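Local coordinates for CaaX farnesyltransferase beta subunit Ram1 (Aspergillus fumigatus, PDB 4L9P), which probably transfers, together with its alpha subunit, a farnesyl group from farnesyl diphosphate to a cysteine near the C-terminus of target proteins, using zinc, at residues R175-F180 / F219-R224; T181-Q184 / G189-G192. All blocks are in the same frame, centred on the assembly; numbering follows the deposited sequence.

Overall arrangement
Both contacts draw on helix 173-183 of the alpha-alpha toroid, on the same side of the chain's centre, and their own centres lie about 9 Å apart. Contact 1 uses the body of this helix against the end of helix 216-221; it is only partly buried and wholly apolar, with one leucine doing most of the work. Contact 2 takes the C-terminal end of the helix and sets it against a glycine-rich loop; it is buried and combines a backbone hydrogen bond and a water bridge with small apolar packing. Gln184 joins the two, since it belongs to contact 2 while its amide hydrogen-bonds to the backbone of 219-224. Neither contact reaches the zinc or the isoprenoid pocket.

Contact 1. Residues R175-F180 / F219-R224; sequences RVISTF and FKLIDR
Leu221, in the last turn of helix 216-221, reaches across to Ile177 and Phe180 on helix 173-183, and following it outward explains the whole contact. Its CB points toward the partner helix but is still remote, 4.9 Å from Ile177 CG2. Rotation about CA–CB (chi1 86°) sets CG in the crowded position between the backbone N and the carbonyl carbon, and the two methyls part from there. CD2 lies 3.9 Å from Ile177 CA. CD2 is also 4.0 Å from Ile177 CG1, so it rests on the root of the isoleucine and the backbone beneath, while the two side chains cross at a slant. CD1 heads for Phe180 one turn on, where it stands 4.4 Å from Phe180 CB and at a similar range from Phe180 O. Ile177 keeps CG1 beside its backbone N (chi1 -66°), which places that branch within reach of CD2.

The ring of Phe180 takes little part here. It leads away to pack on Pro152 and Val155 of helix 151-164 and on Ala206 and Ser209 of helix 200-213, with Thr179 CG2 lying 4.0 Å above the Phe180 ring plane, toward its rim. Thr179 OG1 bonds to Arg175 O at 2.8 Å, from the face opposite to that used by Thr179 N, and also meets Leu44 N of the alpha subunit. Arg175 and Ser178 bond to that subunit as well.

This is plain packing, away from the zinc and isoprenoid sites, that sets helix 173-183 of the alpha-alpha toroid against the end of the short helix 216-221. Leu221 supplies most of the buried surface, CD2 in close contact and CD1 more loosely, so the segments meet through van der Waals and hydrophobic contact alone, with no polar pair to fix their register.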
loop_
_atom_site.group_PDB
_atom_site.type_symbol
_atom_site.label_atom_id
_atom_site.label_comp_id
_atom_site.label_asym_id
_atom_site.label_seq_id
_atom_site.Cartn_x
_atom_site.Cartn_y
_atom_site.Cartn_z
ATOM N N ARG B 175 -25.018 -10.937 12.449
ATOM C CA ARG B 175 -23.735 -11.553 12.778
ATOM C C ARG B 175 -22.619 -10.514 12.758
ATOM O O ARG B 175 -21.683 -10.630 13.524
ATOM C CB ARG B 175 -23.432 -12.679 11.823
ATOM C CG ARG B 175 -24.458 -13.795 11.952
ATOM C CD ARG B 175 -24.092 -14.973 11.068
ATOM N NE ARG B 175 -22.931 -15.657 11.633
ATOM C CZ ARG B 175 -22.255 -16.627 11.005
ATOM N NH1 ARG B 175 -22.614 -17.017 9.774
ATOM N NH2 ARG B 175 -21.184 -17.174 11.586
ATOM N N VAL B 176 -22.702 -9.509 11.882
ATOM C CA VAL B 176 -21.714 -8.412 11.931
ATOM C C VAL B 176 -21.811 -7.646 13.270
ATOM O O VAL B 176 -20.791 -7.328 13.911
ATOM C CB VAL B 176 -21.911 -7.472 10.737
ATOM C CG1 VAL B 176 -21.215 -6.110 10.966
ATOM C CG2 VAL B 176 -21.398 -8.141 9.474
ATOM N N ILE B 177 -23.044 -7.368 13.690
ATOM C CA ILE B 177 -23.252 -6.691 14.980
ATOM C C ILE B 177 -22.654 -7.488 16.140
ATOM O O ILE B 177 -21.965 -6.931 16.995
ATOM C CB ILE B 177 -24.759 -6.366 15.212
ATOM C CG1 ILE B 177 -25.226 -5.331 14.189
ATOM C CG2 ILE B 177 -25.002 -5.850 16.629
ATOM C CD1 ILE B 177 -26.724 -5.221 14.068
ATOM N N SER B 178 -22.930 -8.786 16.170
ATOM C CA SER B 178 -22.397 -9.693 17.192
ATOM C C SER B 178 -20.860 -9.580 17.198
ATOM O O SER B 178 -20.243 -9.397 18.253
ATOM C CB SER B 178 -22.785 -11.121 16.835
ATOM O OG SER B 178 -22.255 -12.013 17.783
ATOM N N THR B 179 -20.262 -9.689 16.004
ATOM C CA THR B 179 -18.829 -9.721 15.897
ATOM C C THR B 179 -18.207 -8.419 16.385
ATOM O O THR B 179 -17.235 -8.437 17.121
ATOM C CB THR B 179 -18.397 -9.924 14.400
ATOM O OG1 THR B 179 -18.982 -11.138 13.905
ATOM C CG2 THR B 179 -16.880 -10.009 14.266
ATOM N N PHE B 180 -18.732 -7.280 15.959
ATOM C CA PHE B 180 -18.007 -6.011 16.239
ATOM C C PHE B 180 -18.382 -5.423 17.607
ATOM O O PHE B 180 -17.663 -4.607 18.163
ATOM C CB PHE B 180 -18.181 -5.028 15.078
ATOM C CG PHE B 180 -17.477 -5.511 13.840
ATOM C CD1 PHE B 180 -16.169 -5.960 13.956
ATOM C CD2 PHE B 180 -18.092 -5.582 12.614
ATOM C CE1 PHE B 180 -15.491 -6.455 12.845
ATOM C CE2 PHE B 180 -17.445 -6.071 11.547
ATOM C CZ PHE B 180 -16.153 -6.540 11.631
ATOM N N PHE B 219 -25.427 0.601 12.345
ATOM C CA PHE B 219 -24.810 1.933 12.437
ATOM C C PHE B 219 -24.752 2.392 13.910
ATOM O O PHE B 219 -23.802 3.050 14.350
ATOM C CB PHE B 219 -25.603 2.975 11.655
ATOM C CG PHE B 219 -25.602 2.779 10.153
ATOM C CD1 PHE B 219 -24.736 1.900 9.506
ATOM C CD2 PHE B 219 -26.495 3.498 9.368
ATOM C CE1 PHE B 219 -24.761 1.768 8.073
ATOM C CE2 PHE B 219 -26.508 3.364 7.975
ATOM C CZ PHE B 219 -25.683 2.481 7.342
ATOM N N LYS B 220 -25.774 2.018 14.665
ATOM C CA LYS B 220 -25.875 2.412 16.072
ATOM C C LYS B 220 -24.841 1.737 16.971
ATOM O O LYS B 220 -24.590 2.202 18.067
ATOM C CB LYS B 220 -27.296 2.135 16.610
ATOM C CG LYS B 220 -28.277 3.209 16.193
ATOM C CD LYS B 220 -29.723 2.790 16.474
ATOM C CE LYS B 220 -29.983 2.251 17.828
ATOM N NZ LYS B 220 -31.497 2.058 17.883
ATOM N N LEU B 221 -24.223 0.650 16.526
ATOM C CA LEU B 221 -23.332 -0.054 17.425
ATOM C C LEU B 221 -22.105 0.795 17.743
ATOM O O LEU B 221 -21.545 0.742 18.843
ATOM C CB LEU B 221 -23.009 -1.419 16.852
ATOM C CG LEU B 221 -21.896 -1.645 15.878
ATOM C CD1 LEU B 221 -20.551 -1.677 16.659
ATOM C CD2 LEU B 221 -22.131 -2.968 15.204
ATOM N N ILE B 222 -21.666 1.566 16.764
ATOM C CA ILE B 222 -20.450 2.357 16.933
ATOM C C ILE B 222 -20.614 3.486 17.954
ATOM O O ILE B 222 -21.534 4.279 17.840
ATOM C CB ILE B 222 -20.001 2.966 15.596
ATOM C CG1 ILE B 222 -19.859 1.876 14.509
ATOM C CG2 ILE B 222 -18.719 3.834 15.848
ATOM C CD1 ILE B 222 -19.922 2.380 13.018
ATOM N N ASP B 223 -19.696 3.585 18.934
ATOM C CA ASP B 223 -19.679 4.730 19.836
ATOM C C ASP B 223 -18.885 5.824 19.127
ATOM O O ASP B 223 -17.659 5.821 19.123
ATOM C CB ASP B 223 -19.060 4.366 21.204
ATOM C CG ASP B 223 -19.079 5.535 22.202
ATOM O OD1 ASP B 223 -19.175 6.721 21.800
ATOM O OD2 ASP B 223 -19.024 5.259 23.412
ATOM N N ARG B 224 -19.604 6.734 18.475
ATOM C CA ARG B 224 -18.930 7.753 17.639
ATOM C C ARG B 224 -18.110 8.733 18.408
ATOM O O ARG B 224 -17.003 9.088 17.953
ATOM C CB ARG B 224 -19.908 8.651 16.876
ATOM C CG ARG B 224 -20.529 8.226 15.656
ATOM C CD ARG B 224 -21.731 9.232 15.628
ATOM N NE ARG B 224 -21.422 10.266 14.729
ATOM C CZ ARG B 224 -22.128 11.320 14.399
ATOM N NH1 ARG B 224 -23.250 11.729 15.043
ATOM N NH2 ARG B 224 -21.610 12.009 13.403
#

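Contact 2. Residues T181-Q184 / G189-G192; sequences TAAQ and GIGG
This is a buried contact where helix 173-183 ends, joining backbone to backbone and adding small apolar packing, with the loop leading to helix 200-213 folded back against its last residues. Gly191 N donates to Ala183 O at 3.0 Å, nearly straight at 166°, and Gln184 and Ile190 form a single backbone bridge. Next to that bond Ala183 CB packs 3.8 Å from Ile190 CG2. Ile190 CG1 lies 4.1 Å from Gln184 CB. Gln184 CG, anti to its N (chi1 -174°), passes 3.5 Å from Gly189 O before the extended chain carries its amide to the backbone of 219-224. There Asp223 N bonds to OE1 and Leu221 O takes NE2. A water also donates to Gln184 OE1 at 2.8 Å. The same water accepts from Gly189 N at 2.9 Å, closing the far end of the contact. Ile190 N and O are met by Ser203 OG and Ser202 OG, and Gly192 N by Tyr88 OH of the alpha subunit. Gly189 has a positive phi of 85°, suited to a residue without a side chain. Glycine-rich turns between helices recur in prenyltransferase beta subunits, and this one is consistent with that pattern in the alpha-alpha toroid.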
loop_
_atom_site.group_PDB
_atom_site.type_symbol
_atom_site.label_atom_id
_atom_site.label_comp_id
_atom_site.label_asym_id
_atom_site.label_seq_id
_atom_site.Cartn_x
_atom_site.Cartn_y
_atom_site.Cartn_z
ATOM N N THR B 181 -19.527 -5.822 18.165
ATOM C CA THR B 181 -19.866 -5.319 19.500
ATOM C C THR B 181 -18.828 -5.740 20.500
ATOM O O THR B 181 -18.408 -4.974 21.353
ATOM C CB THR B 181 -21.259 -5.862 19.911
ATOM O OG1 THR B 181 -22.229 -5.199 19.108
ATOM C CG2 THR B 181 -21.553 -5.515 21.380
ATOM N N ALA B 182 -18.404 -6.979 20.367
ATOM C CA ALA B 182 -17.400 -7.554 21.215
ATOM C C ALA B 182 -15.982 -6.959 21.012
ATOM O O ALA B 182 -15.156 -6.963 21.931
ATOM C CB ALA B 182 -17.384 -9.067 20.913
ATOM N N ALA B 183 -15.698 -6.451 19.817
ATOM C CA ALA B 183 -14.354 -5.970 19.490
ATOM C C ALA B 183 -14.198 -4.481 19.769
ATOM O O ALA B 183 -13.076 -3.954 19.671
ATOM C CB ALA B 183 -14.047 -6.242 18.046
ATOM N N GLN B 184 -15.317 -3.795 20.049
ATOM C CA GLN B 184 -15.246 -2.357 20.348
ATOM C C GLN B 184 -14.837 -2.076 21.768
ATOM O O GLN B 184 -15.408 -2.645 22.713
ATOM C CB GLN B 184 -16.612 -1.699 20.092
ATOM C CG GLN B 184 -16.556 -0.187 20.252
ATOM C CD GLN B 184 -17.796 0.492 19.771
ATOM O OE1 GLN B 184 -17.715 1.572 19.194
ATOM N NE2 GLN B 184 -18.967 -0.112 19.993
ATOM N N GLY B 189 -12.985 3.093 19.488
ATOM C CA GLY B 189 -12.343 2.355 18.407
ATOM C C GLY B 189 -12.614 0.865 18.515
ATOM O O GLY B 189 -13.178 0.361 19.521
ATOM N N ILE B 190 -12.202 0.160 17.474
ATOM C CA ILE B 190 -12.357 -1.277 17.371
ATOM C C ILE B 190 -10.989 -1.918 17.192
ATOM O O ILE B 190 -10.150 -1.412 16.422
ATOM C CB ILE B 190 -13.305 -1.580 16.194
ATOM C CG1 ILE B 190 -14.723 -0.960 16.521
ATOM C CG2 ILE B 190 -13.430 -3.118 15.943
ATOM C CD1 ILE B 190 -15.657 -1.010 15.364
ATOM N N GLY B 191 -10.769 -2.986 17.951
ATOM C CA GLY B 191 -9.559 -3.803 17.799
ATOM C C GLY B 191 -9.848 -5.123 17.115
ATOM O O GLY B 191 -10.922 -5.335 16.561
ATOM N N GLY B 192 -8.888 -6.029 17.160
ATOM C CA GLY B 192 -9.044 -7.281 16.468
ATOM C C GLY B 192 -10.069 -8.188 17.149
ATOM O O GLY B 192 -10.537 -9.175 16.532
HETATM O O HOH W 1 -15.813 3.579 19.147
#